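PDB 3KD4: putative protease from Parabacteroides distasonis ATCC 8503, which is of unknown function but is probably an exported protease, with no substrate known. Local coordinates for residues Ser4-Lys10 with Met29-Thr35. Sequence-based numbering, arbitrary orientation. Where two conformers were deposited one is given.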
ATOM      1  N   SER A   4     -25.564   1.103   1.723  1.00 42.62           N
ATOM      2  CA  SER A   4     -26.947   0.643   1.433  1.00 39.32           C
ATOM      3  C   SER A   4     -27.220   0.754  -0.074  1.00 35.47           C
ATOM      4  O   SER A   4     -28.361   0.698  -0.510  1.00 36.49           O
ATOM      5  CB  SER A   4     -27.985   1.408   2.287  1.00 40.30           C
ATOM      6  OG  SER A   4     -28.673   2.435   1.569  1.00 40.69           O
ATOM      7  N   GLU A   5     -26.167   0.914  -0.864  1.00 30.34           N
ATOM      8  CA  GLU A   5     -26.273   0.894  -2.315  1.00 27.90           C
ATOM      9  C   GLU A   5     -26.234  -0.544  -2.890  1.00 23.93           C
ATOM     10  O   GLU A   5     -26.744  -0.802  -3.983  1.00 20.07           O
ATOM     11  CB  GLU A   5     -25.091   1.634  -2.896  1.00 27.93           C
ATOM     12  CG  GLU A   5     -25.039   3.116  -2.531  1.00 32.93           C
ATOM     13  CD  GLU A   5     -25.851   3.985  -3.454  1.00 33.91           C
ATOM     14  OE1 GLU A   5     -25.714   3.853  -4.678  1.00 37.75           O
ATOM     15  OE2 GLU A   5     -26.606   4.821  -2.958  1.00 37.09           O
ATOM     16  N   ALA A   6     -25.556  -1.429  -2.157  1.00 20.43           N
ATOM     17  CA  ALA A   6     -25.352  -2.818  -2.572  1.00 19.57           C
ATOM     18  C   ALA A   6     -25.069  -3.640  -1.354  1.00 18.41           C
ATOM     19  O   ALA A   6     -24.623  -3.090  -0.338  1.00 17.04           O
ATOM     20  CB  ALA A   6     -24.187  -2.925  -3.582  1.00 18.24           C
ATOM     21  N   GLU A   7     -25.314  -4.950  -1.460  1.00 17.75           N
ATOM     22  CA  GLU A   7     -25.005  -5.893  -0.414  1.00 18.40           C
ATOM     23  C   GLU A   7     -24.618  -7.232  -1.017  1.00 17.39           C
ATOM     24  O   GLU A   7     -25.294  -7.721  -1.941  1.00 17.33           O
ATOM     25  CB  GLU A   7     -26.240  -6.096   0.451  1.00 19.84           C
ATOM     26  CG  GLU A   7     -26.077  -7.060   1.610  1.00 25.70           C
ATOM     27  CD  GLU A   7     -27.420  -7.402   2.217  1.00 35.30           C
ATOM     28  OE1 GLU A   7     -27.624  -8.572   2.660  1.00 44.26           O
ATOM     29  OE2 GLU A   7     -28.298  -6.505   2.189  1.00 39.03           O
ATOM     30  N   TYR A   8     -23.564  -7.835  -0.500  1.00 16.87           N
ATOM     31  CA  TYR A   8     -23.235  -9.216  -0.850  1.00 17.82           C
ATOM     32  C   TYR A   8     -24.030 -10.119   0.064  1.00 18.05           C
ATOM     33  O   TYR A   8     -23.724 -10.236   1.255  1.00 18.94           O
ATOM     34  CB  TYR A   8     -21.761  -9.522  -0.646  1.00 17.69           C
ATOM     35  CG  TYR A   8     -20.833  -8.857  -1.640  1.00 18.39           C
ATOM     36  CD1 TYR A   8     -20.529  -9.481  -2.841  1.00 20.21           C
ATOM     37  CD2 TYR A   8     -20.238  -7.644  -1.359  1.00 18.55           C
ATOM     38  CE1 TYR A   8     -19.680  -8.905  -3.738  1.00 21.13           C
ATOM     39  CE2 TYR A   8     -19.359  -7.052  -2.252  1.00 17.72           C
ATOM     40  CZ  TYR A   8     -19.094  -7.700  -3.441  1.00 20.54           C
ATOM     41  OH  TYR A   8     -18.270  -7.153  -4.370  1.00 24.10           O
ATOM     42  N   GLY A   9     -25.040 -10.772  -0.487  1.00 18.35           N
ATOM     43  CA  GLY A   9     -25.841 -11.722   0.276  1.00 19.20           C
ATOM     44  C   GLY A   9     -24.980 -12.909   0.681  1.00 20.74           C
ATOM     45  O   GLY A   9     -25.022 -13.374   1.824  1.00 21.33           O
ATOM     46  N   LYS A  10     -24.155 -13.376  -0.247  1.00 22.18           N
ATOM     47  CA  LYS A  10     -23.253 -14.484   0.042  1.00 23.62           C
ATOM     48  C   LYS A  10     -21.927 -14.325  -0.657  1.00 23.34           C
ATOM     49  O   LYS A  10     -21.863 -13.859  -1.821  1.00 24.66           O
ATOM     50  CB  LYS A  10     -23.855 -15.784  -0.431  1.00 24.97           C
ATOM     51  CG  LYS A  10     -25.066 -16.198   0.377  1.00 28.75           C
ATOM     52  CD  LYS A  10     -25.419 -17.657   0.096  1.00 34.44           C
ATOM     53  CE  LYS A  10     -26.838 -18.021   0.626  1.00 37.38           C
ATOM     54  NZ  LYS A  10     -27.138 -17.369   1.940  1.00 40.26           N
HETATM   55  N   MSE A  29     -20.154 -15.696  -5.442  1.00 15.23           N
HETATM   56  CA  MSE A  29     -20.746 -14.537  -4.823  0.60 14.88           C
HETATM   57  C   MSE A  29     -22.164 -14.293  -5.320  1.00 14.91           C
HETATM   58  O   MSE A  29     -22.543 -14.753  -6.390  1.00 14.76           O
HETATM   59  CB  MSE A  29     -19.866 -13.288  -4.980  0.60 14.62           C
HETATM   60  CG  MSE A  29     -19.618 -12.790  -6.387  0.60 15.21           C
HETATM   61 SE   MSE A  29     -21.164 -11.833  -7.093  0.45 13.61          SE
HETATM   62  CE  MSE A  29     -20.262 -10.641  -8.372  0.60 11.74           C
ATOM     63  N   GLU A  30     -22.915 -13.614  -4.468  1.00 14.97           N
ATOM     64  CA  GLU A  30     -24.221 -13.073  -4.736  1.00 15.53           C
ATOM     65  C   GLU A  30     -24.133 -11.611  -4.303  1.00 15.54           C
ATOM     66  O   GLU A  30     -23.826 -11.304  -3.115  1.00 16.42           O
ATOM     67  CB  GLU A  30     -25.271 -13.817  -3.944  1.00 14.68           C
ATOM     68  CG  GLU A  30     -25.310 -15.263  -4.305  1.00 17.67           C
ATOM     69  CD  GLU A  30     -26.362 -16.052  -3.523  1.00 22.51           C
ATOM     70  OE1 GLU A  30     -27.226 -15.451  -2.832  1.00 21.56           O
ATOM     71  OE2 GLU A  30     -26.292 -17.282  -3.611  1.00 24.08           O
ATOM     72  N   LEU A  31     -24.430 -10.718  -5.241  1.00 14.58           N
ATOM     73  CA  LEU A  31     -24.326  -9.286  -5.008  1.00 14.07           C
ATOM     74  C   LEU A  31     -25.578  -8.598  -5.493  1.00 14.09           C
ATOM     75  O   LEU A  31     -25.869  -8.578  -6.696  1.00 14.23           O
ATOM     76  CB  LEU A  31     -23.088  -8.729  -5.731  1.00 14.98           C
ATOM     77  CG  LEU A  31     -22.871  -7.200  -5.783  1.00 15.92           C
ATOM     78  CD1 LEU A  31     -22.751  -6.589  -4.395  1.00 13.09           C
ATOM     79  CD2 LEU A  31     -21.632  -6.902  -6.608  1.00 14.30           C
ATOM     80  N   THR A  32     -26.322  -8.012  -4.566  1.00 13.43           N
ATOM     81  CA  THR A  32     -27.500  -7.247  -4.920  1.00 13.91           C
ATOM     82  C   THR A  32     -27.188  -5.750  -5.030  1.00 15.07           C
ATOM     83  O   THR A  32     -26.542  -5.194  -4.153  1.00 15.94           O
ATOM     84  CB  THR A  32     -28.611  -7.472  -3.879  1.00 13.46           C
ATOM     85  OG1 THR A  32     -28.844  -8.883  -3.733  1.00 12.27           O
ATOM     86  CG2 THR A  32     -29.892  -6.758  -4.307  1.00 12.75           C
ATOM     87  N   LEU A  33     -27.631  -5.139  -6.129  1.00 15.93           N
ATOM     88  CA  LEU A  33     -27.440  -3.722  -6.428  1.00 16.65           C
ATOM     89  C   LEU A  33     -28.769  -3.005  -6.284  1.00 16.93           C
ATOM     90  O   LEU A  33     -29.743  -3.390  -6.896  1.00 17.19           O
ATOM     91  CB  LEU A  33     -26.889  -3.572  -7.831  1.00 17.37           C
ATOM     92  CG  LEU A  33     -25.549  -4.294  -8.118  1.00 18.16           C
ATOM     93  CD1 LEU A  33     -24.970  -3.821  -9.451  1.00 18.46           C
ATOM     94  CD2 LEU A  33     -24.508  -4.093  -7.016  1.00 15.38           C
ATOM     95  N   PHE A  34     -28.837  -1.975  -5.454  1.00 17.46           N
ATOM     96  CA  PHE A  34     -30.121  -1.347  -5.161  1.00 18.31           C
ATOM     97  C   PHE A  34     -30.344  -0.026  -5.878  1.00 18.57           C
ATOM     98  O   PHE A  34     -31.454   0.450  -5.883  1.00 19.39           O
ATOM     99  CB  PHE A  34     -30.269  -1.087  -3.674  1.00 19.03           C
ATOM    100  CG  PHE A  34     -30.247  -2.315  -2.844  1.00 21.03           C
ATOM    101  CD1 PHE A  34     -31.320  -3.183  -2.854  1.00 21.96           C
ATOM    102  CD2 PHE A  34     -29.163  -2.594  -2.032  1.00 21.22           C
ATOM    103  CE1 PHE A  34     -31.285  -4.338  -2.084  1.00 22.02           C
ATOM    104  CE2 PHE A  34     -29.142  -3.732  -1.239  1.00 20.37           C
ATOM    105  CZ  PHE A  34     -30.191  -4.599  -1.280  1.00 19.07           C
ATOM    106  N   THR A  35     -29.305   0.564  -6.454  1.00 18.41           N
ATOM    107  CA  THR A  35     -29.408   1.864  -7.099  1.00 19.10           C
ATOM    108  C   THR A  35     -28.770   1.830  -8.499  1.00 19.66           C
ATOM    109  O   THR A  35     -27.884   1.001  -8.788  1.00 19.52           O
ATOM    110  CB  THR A  35     -28.626   2.948  -6.310  1.00 19.78           C
ATOM    111  OG1 THR A  35     -27.228   2.645  -6.399  1.00 19.72           O
ATOM    112  CG2 THR A  35     -29.032   3.015  -4.800  1.00 17.22           C
TER
HETATM  113  O   HOH W   1     -27.117 -10.624  -2.599  1.00 21.82           O
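Leu31 sets its CD1 methyl over the centre of the Tyr8 ring, 3.8 Å from the ring centroid and only 4° off the normal, a CH-pi contact. The CG of Leu31 is anti to the backbone N (chi1 172°), and this brings the branched end against the ring. Ala6 continues the same apolar face. Its CB lies 3.6 Å from Leu33 CD2 and also touches Leu31 CD1. The two strands run antiparallel. Glu7 and Thr32 form a hydrogen-bonded pair, with Glu7 N to Thr32 O at 3.0 Å and Thr32 N to Glu7 O at 2.8 Å. Opposite Glu30 the strand takes in two residues, Gly9 and Lys10, which makes a classic beta bulge. Glu30 N donates to Lys10 O, while the Gly9 N to Glu30 O bond is weak and bent (120°). A water accepts from Gly9 N and also hydrogen-bonds Thr32 OG1, bridging bulge and strand. On the face that carries Glu7, Lys10, Glu30 and Thr32, the Lys10 and Glu30 side chains lie side by side, but Lys10 NZ stays 5.1 Å from Glu30 OE1. At the other end Phe34 N donates a hydrogen bond to Glu5 O. The Glu5 chain bends at chi2 and crosses Thr35 at about a right angle. Thr35 OG1 donates to Glu5 OE1 at 2.6 Å, from above the carboxylate plane. The same OG1 caps Ala38 N, tying the N-terminal segment to the start of helix 36-39. These residues belong to the hairpin of strands 6-17 and 23-33 in a mixed sheet. Strand 111-120 pairs with 29-33, and the OG1 atoms of Thr111 and Thr32 are hydrogen-bonded; strand 140-150 flanks 6-17.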